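Local coordinates for glycoside hydrolase family 31 (Kribbella flavida DSM 17836, PDB 5X3I), which hydrolyses the alpha-1,3-glucosidic linkages of the cyclic tetrasaccharide cyclobis-(1-6)-alpha-nigerosyl inside the cell, yielding isomaltose, at residues 672-677 against 682-687; 586-591 against 726-731; 348-353 against 357-362. The protein carries 1 engineered substitution. All blocks are in the same frame, centred on the assembly; numbering follows the deposited sequence.

Interaction 1 (672-677 against 682-687)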
ATOM      1  N   PRO A 672      -9.226 -15.318 -14.104  1.00 24.48           N
ATOM      2  CA  PRO A 672      -8.276 -14.763 -13.138  1.00 23.74           C
ATOM      3  C   PRO A 672      -8.928 -14.147 -11.896  1.00 21.42           C
ATOM      4  O   PRO A 672      -8.225 -13.898 -10.929  1.00 25.95           O
ATOM      5  CB  PRO A 672      -7.545 -13.693 -13.956  1.00 22.38           C
ATOM      6  CG  PRO A 672      -8.560 -13.237 -14.931  1.00 24.54           C
ATOM      7  CD  PRO A 672      -9.338 -14.468 -15.304  1.00 22.81           C
ATOM      8  N   TYR A 673     -10.224 -13.868 -11.940  1.00 22.73           N
ATOM      9  CA  TYR A 673     -10.909 -13.253 -10.804  1.00 19.29           C
ATOM     10  C   TYR A 673     -11.537 -14.257  -9.826  1.00 23.25           C
ATOM     11  O   TYR A 673     -12.028 -13.866  -8.761  1.00 23.95           O
ATOM     12  CB  TYR A 673     -11.967 -12.286 -11.309  1.00 19.00           C
ATOM     13  CG  TYR A 673     -11.380 -11.125 -12.080  1.00 21.82           C
ATOM     14  CD1 TYR A 673     -10.729 -10.088 -11.423  1.00 20.28           C
ATOM     15  CD2 TYR A 673     -11.478 -11.064 -13.462  1.00 23.41           C
ATOM     16  CE1 TYR A 673     -10.200  -9.026 -12.120  1.00 20.75           C
ATOM     17  CE2 TYR A 673     -10.947 -10.008 -14.172  1.00 23.87           C
ATOM     18  CZ  TYR A 673     -10.306  -8.991 -13.499  1.00 24.30           C
ATOM     19  OH  TYR A 673      -9.775  -7.935 -14.206  1.00 25.30           O
ATOM     20  N   GLN A 674     -11.520 -15.537 -10.196  1.00 23.83           N
ATOM     21  CA  GLN A 674     -11.971 -16.621  -9.329  1.00 20.54           C
ATOM     22  C   GLN A 674     -10.929 -16.967  -8.294  1.00 18.68           C
ATOM     23  O   GLN A 674      -9.740 -16.826  -8.540  1.00 26.31           O
ATOM     24  CB  GLN A 674     -12.282 -17.888 -10.129  1.00 22.51           C
ATOM     25  CG  GLN A 674     -13.437 -17.781 -11.062  1.00 25.73           C
ATOM     26  CD  GLN A 674     -13.753 -19.097 -11.734  1.00 22.63           C
ATOM     27  OE1 GLN A 674     -14.672 -19.176 -12.536  1.00 25.97           O
ATOM     28  NE2 GLN A 674     -12.999 -20.132 -11.404  1.00 19.52           N
ATOM     29  N   TYR A 675     -11.372 -17.441  -7.143  1.00 19.17           N
ATOM     30  CA  TYR A 675     -10.442 -17.902  -6.128  1.00 18.45           C
ATOM     31  C   TYR A 675     -11.098 -18.846  -5.144  1.00 17.99           C
ATOM     32  O   TYR A 675     -12.318 -18.881  -5.013  1.00 20.07           O
ATOM     33  CB  TYR A 675      -9.834 -16.715  -5.375  1.00 18.25           C
ATOM     34  CG  TYR A 675     -10.849 -15.843  -4.681  1.00 18.51           C
ATOM     35  CD1 TYR A 675     -11.507 -14.831  -5.365  1.00 17.62           C
ATOM     36  CD2 TYR A 675     -11.146 -16.025  -3.331  1.00 17.01           C
ATOM     37  CE1 TYR A 675     -12.428 -14.031  -4.737  1.00 15.26           C
ATOM     38  CE2 TYR A 675     -12.060 -15.228  -2.694  1.00 16.24           C
ATOM     39  CZ  TYR A 675     -12.706 -14.241  -3.397  1.00 16.48           C
ATOM     40  OH  TYR A 675     -13.627 -13.453  -2.766  1.00 18.66           O
ATOM     41  N   LEU A 676     -10.273 -19.604  -4.441  1.00 20.35           N
ATOM     42  CA  LEU A 676     -10.742 -20.409  -3.337  1.00 19.33           C
ATOM     43  C   LEU A 676     -10.587 -19.594  -2.057  1.00 20.38           C
ATOM     44  O   LEU A 676      -9.531 -19.004  -1.831  1.00 18.24           O
ATOM     45  CB  LEU A 676      -9.959 -21.716  -3.237  1.00 19.10           C
ATOM     46  CG  LEU A 676     -10.109 -22.673  -4.421  1.00 23.62           C
ATOM     47  CD1 LEU A 676      -9.016 -23.713  -4.382  1.00 27.19           C
ATOM     48  CD2 LEU A 676     -11.474 -23.335  -4.387  1.00 21.47           C
ATOM     49  N   LEU A 677     -11.640 -19.538  -1.247  1.00 17.13           N
ATOM     50  CA  LEU A 677     -11.529 -18.959   0.081  1.00 16.33           C
ATOM     51  C   LEU A 677     -11.267 -20.110   1.042  1.00 16.05           C
ATOM     52  O   LEU A 677     -12.170 -20.877   1.373  1.00 20.88           O
ATOM     53  CB  LEU A 677     -12.807 -18.205   0.442  1.00 17.94           C
ATOM     54  CG  LEU A 677     -12.930 -17.598   1.846  1.00 16.19           C
ATOM     55  CD1 LEU A 677     -12.078 -16.359   1.959  1.00 16.32           C
ATOM     56  CD2 LEU A 677     -14.378 -17.266   2.148  1.00 14.70           C
ATOM     57  N   LEU A 682     -15.093 -22.040  -3.394  1.00 19.49           N
ATOM     58  CA  LEU A 682     -14.684 -21.328  -4.593  1.00 18.21           C
ATOM     59  C   LEU A 682     -15.620 -20.155  -4.837  1.00 18.64           C
ATOM     60  O   LEU A 682     -16.840 -20.309  -4.904  1.00 21.50           O
ATOM     61  CB  LEU A 682     -14.653 -22.274  -5.800  1.00 19.90           C
ATOM     62  CG  LEU A 682     -14.010 -21.752  -7.087  1.00 19.57           C
ATOM     63  CD1 LEU A 682     -13.434 -22.895  -7.881  1.00 23.43           C
ATOM     64  CD2 LEU A 682     -15.020 -21.012  -7.925  1.00 20.08           C
ATOM     65  N   ILE A 683     -15.033 -18.977  -4.964  1.00 19.39           N
ATOM     66  CA  ILE A 683     -15.788 -17.745  -5.114  1.00 18.05           C
ATOM     67  C   ILE A 683     -15.630 -17.185  -6.523  1.00 18.24           C
ATOM     68  O   ILE A 683     -14.547 -17.246  -7.091  1.00 20.94           O
ATOM     69  CB  ILE A 683     -15.323 -16.685  -4.099  1.00 15.31           C
ATOM     70  CG1 ILE A 683     -15.049 -17.317  -2.730  1.00 14.80           C
ATOM     71  CG2 ILE A 683     -16.317 -15.548  -4.024  1.00 17.72           C
ATOM     72  CD1 ILE A 683     -16.244 -18.022  -2.115  1.00 18.19           C
ATOM     73  N   ASN A 684     -16.705 -16.637  -7.074  1.00 19.23           N
ATOM     74  CA  ASN A 684     -16.651 -15.988  -8.377  1.00 19.57           C
ATOM     75  C   ASN A 684     -17.430 -14.681  -8.409  1.00 20.02           C
ATOM     76  O   ASN A 684     -18.575 -14.651  -8.849  1.00 22.43           O
ATOM     77  CB  ASN A 684     -17.175 -16.930  -9.463  1.00 22.21           C
ATOM     78  CG  ASN A 684     -16.939 -16.394 -10.864  1.00 22.93           C
ATOM     79  OD1 ASN A 684     -16.181 -15.451 -11.058  1.00 25.22           O
ATOM     80  ND2 ASN A 684     -17.593 -16.999 -11.848  1.00 22.76           N
ATOM     81  N   PRO A 685     -16.796 -13.592  -7.964  1.00 19.36           N
ATOM     82  CA  PRO A 685     -17.412 -12.276  -7.833  1.00 17.46           C
ATOM     83  C   PRO A 685     -18.105 -11.846  -9.109  1.00 21.51           C
ATOM     84  O   PRO A 685     -17.599 -12.142 -10.192  1.00 25.86           O
ATOM     85  CB  PRO A 685     -16.222 -11.364  -7.538  1.00 18.03           C
ATOM     86  CG  PRO A 685     -15.229 -12.255  -6.905  1.00 16.72           C
ATOM     87  CD  PRO A 685     -15.376 -13.569  -7.581  1.00 17.96           C
ATOM     88  N   VAL A 686     -19.221 -11.139  -9.005  1.00 21.79           N
ATOM     89  CA  VAL A 686     -19.848 -10.653 -10.215  1.00 21.26           C
ATOM     90  C   VAL A 686     -19.325  -9.246 -10.461  1.00 21.81           C
ATOM     91  O   VAL A 686     -19.656  -8.299  -9.756  1.00 21.42           O
ATOM     92  CB  VAL A 686     -21.374 -10.668 -10.103  1.00 20.98           C
ATOM     93  CG1 VAL A 686     -22.000 -10.213 -11.404  1.00 22.53           C
ATOM     94  CG2 VAL A 686     -21.846 -12.055  -9.755  1.00 19.63           C
ATOM     95  N   LEU A 687     -18.475  -9.149 -11.477  1.00 23.73           N
ATOM     96  CA  LEU A 687     -17.676  -7.958 -11.758  1.00 21.17           C
ATOM     97  C   LEU A 687     -18.196  -7.029 -12.855  1.00 22.23           C
ATOM     98  O   LEU A 687     -17.485  -6.123 -13.277  1.00 24.00           O
ATOM     99  CB  LEU A 687     -16.247  -8.382 -12.066  1.00 25.25           C
ATOM    100  CG  LEU A 687     -15.625  -9.066 -10.850  1.00 19.64           C
ATOM    101  CD1 LEU A 687     -14.282  -9.639 -11.181  1.00 21.49           C
ATOM    102  CD2 LEU A 687     -15.513  -8.095  -9.689  1.00 20.29           C
TER
HETATM  103  O   HOH W   1     -14.632 -16.729 -13.784  1.00 35.64           O
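Leu-682 faces Leu-676 as the non-hydrogen-bonded pair of a beta hairpin in the C-terminal domain; CD2 of Leu-676 rests 3.6 Å from CB of Leu-682. At Ile-683 the hydrogen-bonded pair follows: its N donates almost straight to Tyr-675 O (2.7 Å), and its O accepts from Tyr-675 N (3.2 Å). On this face of the sheet Tyr-675 holds CG between its backbone N and carbonyl carbon (chi1 59°), which lays the ring across the partner strand. CB of the beta-branched Ile-683 therefore sits over one face of the Tyr-675 ring, 3.9 Å from its centroid, in a CH-pi contact, while the hydroxyl bonds to Phe-588 O. A leucine in place of Tyr-675 would probably leave Ile-683 without its aromatic cover and Phe-588 O without this bond. Beyond the pairing, the amides of Asn-684 and Gln-674 are turned 65° apart; a water donates to Gln-674 OE1 and weakly to Asn-684 OD1. Gln-674 OE1 also accepts from Tyr-697 N, and Asn-684 ND2 bonds to Thr-696 OG1. Pro-685, past the last bridge to 672-677, needs no N-H for that pairing and brings its CG to 4.0 Å from Tyr-675 CE1. Last comes Leu-687, whose CD1 methyl lies over the Tyr-673 ring, 3.4 Å from its CG.

Interaction 2 (586-591 against 726-731); sequences SAFMPI and VPVYCR. With SO4 (sulfate ion), chain J.
The interface between the TIM barrel and the C-terminal beta domain is bridged here by Phe-588, which reaches from a barrel loop to Val-726 and Val-728 beside and on strand 728-731. The loop leaves helix 576-586 through a type I beta turn, closed by Met-589 N donating to Ser-586 O (2.9 Å), and Phe-588 occupies the third position of that turn. With CG anti to the carbonyl carbon (chi1 -65°), its ring is sent out toward the strand. CG2 of Val-728 stands over the centre of one ring face, 3.9 Å from the centroid of the Phe-588 ring and only 9° off its normal, a CH-pi contact centred on the face. Val-726 meets the same ring obliquely, its CG1 methyl 3.9 Å from Phe-588 CE1. Two compact beta-branched residues suit this place because each offers a methyl close to the backbone, and the contact between them and the phenylalanine is wholly apolar, with no hydrogen bond across it. Val-728 also packs on Leu-681 and Ile-683 of the adjoining strand, while Arg-633 bonds to the carbonyls of Ala-587 and Met-589 and so secures the loop.

At the far end of the strand, Arg-731 grips a sulfate, probably from the crystallisation liquor, with two bonds: NH1 to O4 (3.1 Å) and NH2 to O3 (2.9 Å) of the ion. Its NH1 also forms a salt bridge with Glu-680. An apolar seam between catalytic barrel and C-terminal beta domain is in keeping with the multidomain architecture of glycoside hydrolase family 31.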
ATOM      1  N   SER A 586     -17.309  -9.346  -1.080  1.00 16.71           N
ATOM      2  CA  SER A 586     -16.446  -9.002   0.050  1.00 15.28           C
ATOM      3  C   SER A 586     -16.730  -9.852   1.289  1.00 17.30           C
ATOM      4  O   SER A 586     -15.826 -10.134   2.070  1.00 17.03           O
ATOM      5  CB  SER A 586     -16.586  -7.525   0.392  1.00 15.08           C
ATOM      6  OG  SER A 586     -16.126  -6.731  -0.677  1.00 17.55           O
ATOM      7  N   ALA A 587     -17.978 -10.283   1.437  1.00 16.33           N
ATOM      8  CA  ALA A 587     -18.363 -11.213   2.505  1.00 14.97           C
ATOM      9  C   ALA A 587     -17.583 -12.532   2.420  1.00 17.57           C
ATOM     10  O   ALA A 587     -17.502 -13.305   3.370  1.00 16.41           O
ATOM     11  CB  ALA A 587     -19.865 -11.471   2.447  1.00 16.20           C
ATOM     12  N   PHE A 588     -17.089 -12.805   1.228  1.00 17.30           N
ATOM     13  CA  PHE A 588     -16.208 -13.928   0.908  1.00 16.93           C
ATOM     14  C   PHE A 588     -14.691 -13.606   0.803  1.00 18.93           C
ATOM     15  O   PHE A 588     -13.947 -14.294   0.102  1.00 18.36           O
ATOM     16  CB  PHE A 588     -16.786 -14.649  -0.296  1.00 17.05           C
ATOM     17  CG  PHE A 588     -18.132 -15.274   0.013  1.00 15.26           C
ATOM     18  CD1 PHE A 588     -19.307 -14.641  -0.339  1.00 14.71           C
ATOM     19  CD2 PHE A 588     -18.212 -16.453   0.735  1.00 15.95           C
ATOM     20  CE1 PHE A 588     -20.526 -15.197  -0.040  1.00 15.15           C
ATOM     21  CE2 PHE A 588     -19.439 -17.014   1.040  1.00 16.23           C
ATOM     22  CZ  PHE A 588     -20.595 -16.384   0.662  1.00 16.60           C
ATOM     23  N   MET A 589     -14.281 -12.456   1.327  1.00 19.91           N
ATOM     24  CA  MET A 589     -12.875 -12.049   1.318  1.00 15.43           C
ATOM     25  C   MET A 589     -12.312 -12.009   2.753  1.00 18.48           C
ATOM     26  O   MET A 589     -13.084 -12.040   3.702  1.00 18.92           O
ATOM     27  CB  MET A 589     -12.735 -10.693   0.650  1.00 16.68           C
ATOM     28  CG  MET A 589     -13.053 -10.706  -0.842  1.00 12.29           C
ATOM     29  SD  MET A 589     -12.900  -9.071  -1.542  1.00 16.24           S
ATOM     30  CE  MET A 589     -13.913  -9.256  -2.997  1.00 16.73           C
ATOM     31  N   PRO A 590     -10.970 -12.043   2.914  1.00 13.08           N
ATOM     32  CA  PRO A 590     -10.417 -12.079   4.272  1.00 13.58           C
ATOM     33  C   PRO A 590     -10.926 -10.955   5.192  1.00 15.01           C
ATOM     34  O   PRO A 590     -11.173 -11.199   6.359  1.00 11.30           O
ATOM     35  CB  PRO A 590      -8.911 -11.945   4.036  1.00 12.39           C
ATOM     36  CG  PRO A 590      -8.697 -12.535   2.684  1.00 13.32           C
ATOM     37  CD  PRO A 590      -9.906 -12.111   1.895  1.00 15.16           C
ATOM     38  N   ILE A 591     -11.073  -9.752   4.657  1.00 13.85           N
ATOM     39  CA  ILE A 591     -11.510  -8.609   5.439  1.00 13.13           C
ATOM     40  C   ILE A 591     -12.618  -7.857   4.714  1.00 11.82           C
ATOM     41  O   ILE A 591     -12.421  -7.337   3.601  1.00 16.33           O
ATOM     42  CB  ILE A 591     -10.351  -7.629   5.733  1.00 14.69           C
ATOM     43  CG1 ILE A 591      -9.183  -8.342   6.423  1.00 12.26           C
ATOM     44  CG2 ILE A 591     -10.853  -6.444   6.556  1.00 13.62           C
ATOM     45  CD1 ILE A 591      -9.445  -8.712   7.871  1.00 12.80           C
ATOM     46  N   VAL A 726     -23.966 -14.360  -5.103  1.00 22.00           N
ATOM     47  CA  VAL A 726     -22.692 -14.383  -5.808  1.00 20.56           C
ATOM     48  C   VAL A 726     -22.358 -15.853  -5.895  1.00 20.25           C
ATOM     49  O   VAL A 726     -22.553 -16.579  -4.925  1.00 23.50           O
ATOM     50  CB  VAL A 726     -21.567 -13.593  -5.073  1.00 20.60           C
ATOM     51  CG1 VAL A 726     -21.455 -14.002  -3.597  1.00 18.67           C
ATOM     52  CG2 VAL A 726     -20.226 -13.787  -5.758  1.00 18.70           C
ATOM     53  N   PRO A 727     -21.857 -16.305  -7.058  1.00 20.72           N
ATOM     54  CA  PRO A 727     -21.621 -17.743  -7.179  1.00 18.98           C
ATOM     55  C   PRO A 727     -20.553 -18.229  -6.223  1.00 19.85           C
ATOM     56  O   PRO A 727     -19.458 -17.680  -6.184  1.00 22.98           O
ATOM     57  CB  PRO A 727     -21.187 -17.907  -8.642  1.00 20.70           C
ATOM     58  CG  PRO A 727     -21.840 -16.769  -9.343  1.00 20.98           C
ATOM     59  CD  PRO A 727     -21.791 -15.625  -8.363  1.00 21.28           C
ATOM     60  N   VAL A 728     -20.886 -19.268  -5.472  1.00 19.85           N
ATOM     61  CA  VAL A 728     -20.009 -19.865  -4.485  1.00 16.93           C
ATOM     62  C   VAL A 728     -20.236 -21.364  -4.514  1.00 19.39           C
ATOM     63  O   VAL A 728     -21.371 -21.820  -4.550  1.00 23.61           O
ATOM     64  CB  VAL A 728     -20.278 -19.333  -3.056  1.00 18.24           C
ATOM     65  CG1 VAL A 728     -19.477 -20.121  -2.026  1.00 16.62           C
ATOM     66  CG2 VAL A 728     -19.978 -17.863  -2.956  1.00 17.06           C
ATOM     67  N   TYR A 729     -19.160 -22.127  -4.487  1.00 21.22           N
ATOM     68  CA  TYR A 729     -19.260 -23.568  -4.568  1.00 18.82           C
ATOM     69  C   TYR A 729     -18.406 -24.194  -3.491  1.00 18.40           C
ATOM     70  O   TYR A 729     -17.324 -23.713  -3.194  1.00 23.37           O
ATOM     71  CB  TYR A 729     -18.845 -24.060  -5.964  1.00 20.43           C
ATOM     72  CG  TYR A 729     -19.731 -23.508  -7.054  1.00 18.54           C
ATOM     73  CD1 TYR A 729     -20.871 -24.187  -7.454  1.00 20.19           C
ATOM     74  CD2 TYR A 729     -19.448 -22.297  -7.658  1.00 20.05           C
ATOM     75  CE1 TYR A 729     -21.698 -23.680  -8.427  1.00 20.04           C
ATOM     76  CE2 TYR A 729     -20.266 -21.784  -8.641  1.00 20.15           C
ATOM     77  CZ  TYR A 729     -21.390 -22.482  -9.020  1.00 22.72           C
ATOM     78  OH  TYR A 729     -22.212 -21.977  -9.988  1.00 25.62           O
ATOM     79  N   CYS A 730     -18.904 -25.269  -2.901  1.00 20.07           N
ATOM     80  CA  CYS A 730     -18.208 -25.936  -1.823  1.00 21.69           C
ATOM     81  C   CYS A 730     -17.758 -27.319  -2.258  1.00 24.56           C
ATOM     82  O   CYS A 730     -18.468 -28.003  -2.987  1.00 26.48           O
ATOM     83  CB  CYS A 730     -19.105 -26.032  -0.582  1.00 19.41           C
ATOM     84  SG  CYS A 730     -18.346 -26.813   0.836  1.00 23.98           S
ATOM     85  N   ARG A 731     -16.576 -27.720  -1.813  1.00 24.34           N
ATOM     86  CA  ARG A 731     -16.102 -29.071  -2.058  1.00 28.84           C
ATOM     87  C   ARG A 731     -17.078 -30.039  -1.411  1.00 31.27           C
ATOM     88  O   ARG A 731     -17.391 -29.913  -0.227  1.00 31.31           O
ATOM     89  CB  ARG A 731     -14.688 -29.269  -1.512  1.00 28.99           C
ATOM     90  CG  ARG A 731     -13.626 -28.485  -2.272  1.00 30.33           C
ATOM     91  CD  ARG A 731     -12.241 -28.651  -1.662  1.00 31.64           C
ATOM     92  NE  ARG A 731     -11.741 -30.014  -1.773  1.00 41.85           N
ATOM     93  CZ  ARG A 731     -11.503 -30.818  -0.741  1.00 48.40           C
ATOM     94  NH1 ARG A 731     -11.713 -30.402   0.500  1.00 43.71           N
ATOM     95  NH2 ARG A 731     -11.049 -32.046  -0.951  1.00 53.94           N
TER
HETATM   96  S   SO4 J 808     -11.267 -34.061   2.344  1.00 77.61           S
HETATM   97  O1  SO4 J 808     -12.318 -35.028   2.637  1.00 67.42           O
HETATM   98  O2  SO4 J 808     -10.106 -34.326   3.185  1.00 73.04           O
HETATM   99  O3  SO4 J 808     -10.885 -34.174   0.940  1.00 70.01           O
HETATM  100  O4  SO4 J 808     -11.760 -32.715   2.604  1.00 57.76           O

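Interaction 3 (348-353 against 357-362)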
ATOM      1  N   ALA A 348      -9.342  17.680  23.732  1.00 18.02           N
ATOM      2  CA  ALA A 348      -8.841  17.277  25.039  1.00 17.75           C
ATOM      3  C   ALA A 348      -8.116  18.451  25.673  1.00 17.35           C
ATOM      4  O   ALA A 348      -7.491  19.240  24.976  1.00 19.66           O
ATOM      5  CB  ALA A 348      -7.918  16.084  24.931  1.00 17.15           C
ATOM      6  N   VAL A 349      -8.193  18.550  26.993  1.00 17.97           N
ATOM      7  CA  VAL A 349      -7.554  19.637  27.724  1.00 18.30           C
ATOM      8  C   VAL A 349      -6.455  19.113  28.653  1.00 14.85           C
ATOM      9  O   VAL A 349      -6.669  18.198  29.436  1.00 20.39           O
ATOM     10  CB  VAL A 349      -8.595  20.435  28.528  1.00 22.48           C
ATOM     11  CG1 VAL A 349      -7.922  21.449  29.429  1.00 25.14           C
ATOM     12  CG2 VAL A 349      -9.573  21.111  27.580  1.00 19.12           C
ATOM     13  N   TYR A 350      -5.264  19.676  28.531  1.00 17.43           N
ATOM     14  CA  TYR A 350      -4.097  19.159  29.237  1.00 16.13           C
ATOM     15  C   TYR A 350      -3.000  20.212  29.321  1.00 16.22           C
ATOM     16  O   TYR A 350      -2.983  21.157  28.549  1.00 17.84           O
ATOM     17  CB  TYR A 350      -3.562  17.910  28.532  1.00 12.94           C
ATOM     18  CG  TYR A 350      -3.206  18.181  27.094  1.00 13.62           C
ATOM     19  CD1 TYR A 350      -4.184  18.207  26.111  1.00 12.92           C
ATOM     20  CD2 TYR A 350      -1.892  18.448  26.721  1.00 14.66           C
ATOM     21  CE1 TYR A 350      -3.861  18.481  24.786  1.00 14.19           C
ATOM     22  CE2 TYR A 350      -1.563  18.713  25.399  1.00 12.62           C
ATOM     23  CZ  TYR A 350      -2.556  18.730  24.442  1.00 13.39           C
ATOM     24  OH  TYR A 350      -2.246  18.994  23.144  1.00 14.99           O
ATOM     25  N   ALA A 351      -2.065  20.029  30.239  1.00 18.86           N
ATOM     26  CA  ALA A 351      -0.882  20.868  30.265  1.00 16.79           C
ATOM     27  C   ALA A 351       0.149  20.290  29.303  1.00 16.34           C
ATOM     28  O   ALA A 351       0.499  19.133  29.408  1.00 19.52           O
ATOM     29  CB  ALA A 351      -0.316  20.958  31.669  1.00 17.76           C
ATOM     30  N   VAL A 352       0.623  21.103  28.368  1.00 19.02           N
ATOM     31  CA  VAL A 352       1.650  20.687  27.412  1.00 15.04           C
ATOM     32  C   VAL A 352       2.952  20.291  28.115  1.00 19.92           C
ATOM     33  O   VAL A 352       3.391  20.960  29.037  1.00 19.70           O
ATOM     34  CB  VAL A 352       1.944  21.815  26.390  1.00 18.46           C
ATOM     35  CG1 VAL A 352       3.179  21.494  25.542  1.00 16.93           C
ATOM     36  CG2 VAL A 352       0.731  22.074  25.500  1.00 16.65           C
ATOM     37  N   THR A 353       3.571  19.198  27.684  1.00 20.97           N
ATOM     38  CA  THR A 353       4.872  18.856  28.220  1.00 16.57           C
ATOM     39  C   THR A 353       5.924  19.476  27.300  1.00 19.50           C
ATOM     40  O   THR A 353       6.113  19.037  26.156  1.00 20.41           O
ATOM     41  CB  THR A 353       5.051  17.314  28.346  1.00 19.57           C
ATOM     42  OG1 THR A 353       4.544  16.670  27.177  1.00 22.02           O
ATOM     43  CG2 THR A 353       4.274  16.785  29.541  1.00 17.70           C
ATOM     44  N   SER A 357       7.857  14.866  26.159  1.00 15.87           N
ATOM     45  CA  SER A 357       7.573  13.570  26.757  1.00 14.28           C
ATOM     46  C   SER A 357       6.121  13.184  26.498  1.00 16.65           C
ATOM     47  O   SER A 357       5.285  14.036  26.264  1.00 17.38           O
ATOM     48  CB  SER A 357       7.854  13.585  28.260  1.00 16.04           C
ATOM     49  OG  SER A 357       7.090  14.580  28.911  1.00 17.95           O
ATOM     50  N   ALA A 358       5.839  11.892  26.549  1.00 13.11           N
ATOM     51  CA  ALA A 358       4.496  11.377  26.352  1.00 13.29           C
ATOM     52  C   ALA A 358       3.569  11.692  27.535  1.00 14.88           C
ATOM     53  O   ALA A 358       4.032  11.880  28.648  1.00 15.78           O
ATOM     54  CB  ALA A 358       4.554   9.884  26.120  1.00 14.87           C
ATOM     55  N   HIS A 359       2.264  11.723  27.278  1.00 17.73           N
ATOM     56  CA  HIS A 359       1.245  11.979  28.315  1.00 15.21           C
ATOM     57  C   HIS A 359       0.703  10.707  28.947  1.00 17.19           C
ATOM     58  O   HIS A 359       0.637   9.672  28.295  1.00 17.99           O
ATOM     59  CB  HIS A 359       0.061  12.764  27.750  1.00 12.99           C
ATOM     60  CG  HIS A 359       0.370  14.193  27.452  1.00 14.35           C
ATOM     61  ND1 HIS A 359       0.474  15.151  28.434  1.00 17.65           N
ATOM     62  CD2 HIS A 359       0.607  14.825  26.282  1.00 13.28           C
ATOM     63  CE1 HIS A 359       0.770  16.313  27.883  1.00 13.35           C
ATOM     64  NE2 HIS A 359       0.855  16.142  26.577  1.00 18.55           N
ATOM     65  N   ARG A 360       0.363  10.768  30.231  1.00 15.99           N
ATOM     66  CA  ARG A 360      -0.438   9.700  30.802  1.00 17.48           C
ATOM     67  C   ARG A 360      -1.924  10.039  30.642  1.00 16.44           C
ATOM     68  O   ARG A 360      -2.268  11.173  30.325  1.00 16.76           O
ATOM     69  CB  ARG A 360      -0.084   9.503  32.281  1.00 20.00           C
ATOM     70  CG  ARG A 360       1.371   9.833  32.621  1.00 22.82           C
ATOM     71  CD  ARG A 360       1.630   9.800  34.129  1.00 26.71           C
ATOM     72  NE  ARG A 360       1.763   8.437  34.635  1.00 32.52           N
ATOM     73  CZ  ARG A 360       1.552   8.075  35.894  1.00 37.35           C
ATOM     74  NH1 ARG A 360       1.182   8.976  36.802  1.00 36.90           N
ATOM     75  NH2 ARG A 360       1.706   6.807  36.245  1.00 33.64           N
ATOM     76  N   ALA A 361      -2.797   9.097  30.979  1.00 15.80           N
ATOM     77  CA  ALA A 361      -4.229   9.264  30.735  1.00 17.29           C
ATOM     78  C   ALA A 361      -4.806  10.375  31.608  1.00 17.56           C
ATOM     79  O   ALA A 361      -5.652  11.154  31.176  1.00 16.93           O
ATOM     80  CB  ALA A 361      -4.968   7.970  30.989  1.00 13.58           C
ATOM     81  N   GLU A 362      -4.304  10.458  32.832  1.00 17.93           N
ATOM     82  CA  GLU A 362      -4.832  11.401  33.799  1.00 19.97           C
ATOM     83  C   GLU A 362      -4.427  12.852  33.491  1.00 19.73           C
ATOM     84  O   GLU A 362      -4.934  13.765  34.121  1.00 21.49           O
ATOM     85  CB  GLU A 362      -4.392  11.005  35.213  1.00 21.57           C
ATOM     86  CG  GLU A 362      -2.891  10.961  35.414  1.00 22.64           C
ATOM     87  CD  GLU A 362      -2.265   9.598  35.126  1.00 32.91           C
ATOM     88  OE1 GLU A 362      -2.875   8.761  34.410  1.00 27.36           O
ATOM     89  OE2 GLU A 362      -1.137   9.373  35.623  1.00 38.62           O
TER
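A surface loop contact, built round an edge-to-face meeting of Tyr-350 and His-359, ties together the two limbs of an excursion between barrel strand 330-333 and helix 375-384. The rings form an offset edge-to-face pair, the edge of Tyr-350 directed at the face of His-359, with centroids 5.0 Å apart and planes at 71°. Tyr-350 CD2 is 3.6 Å from both NE2 and CE1 of His-359. Tyr-350 places CG between its backbone N and carbonyl carbon (chi1 58°), and this turns the ring in toward the opposing limb. At the imidazole edge, near the ring plane, Ala-351 O comes within 3.2 Å of His-359 CE1, a carbon likely to carry some positive character.

Nearer the tip of the loop, Thr-353 OG1 donates to Ser-357 O (2.9 Å), approaching 25° from the carbonyl plane. A threonine suits this place, since the hydroxyl makes the bond while the CG2 methyl of Thr-353 packs 3.6 Å from Ser-357 OG and 3.9 Å from His-359 CE1. Ser-357 OG itself bonds to Asp-355.

Histidine fits as the buried centre because both ring nitrogens are used, ND1 by Asp-363 OD2 and NE2 by Gln-405 OE1; two such acceptors would be consistent with a protonated ring. Farther along, Arg-360 is paired with Glu-362 in a salt bridge. Gln-405, at the start of helix 404-415, also accepts from Thr-353 N, so the loop is held against that helix, while Phe-364, next to strand 365-366, meets the rings of both Tyr-350 and His-359.

Overall arrangement
Interactions 1 and 2 are buried neighbours, their centres 7 Å apart, and both hold the C-terminal sheet, in which strands 681-683 and 728-731 lie side by side; Leu-682 N and Tyr-729 O join them at 2.8 Å. Interaction 1 lies within that domain and combines backbone pairing with apolar packing, whereas interaction 2 crosses to the barrel through apolar side chains alone. Interaction 3 lies on the other side of the chain's centre from interaction 1, about 49 Å away between centres. There, at the surface, a loop with little regular structure relies on a ring pair and one side-chain hydrogen bond between its limbs, backed by bonds to residues around it.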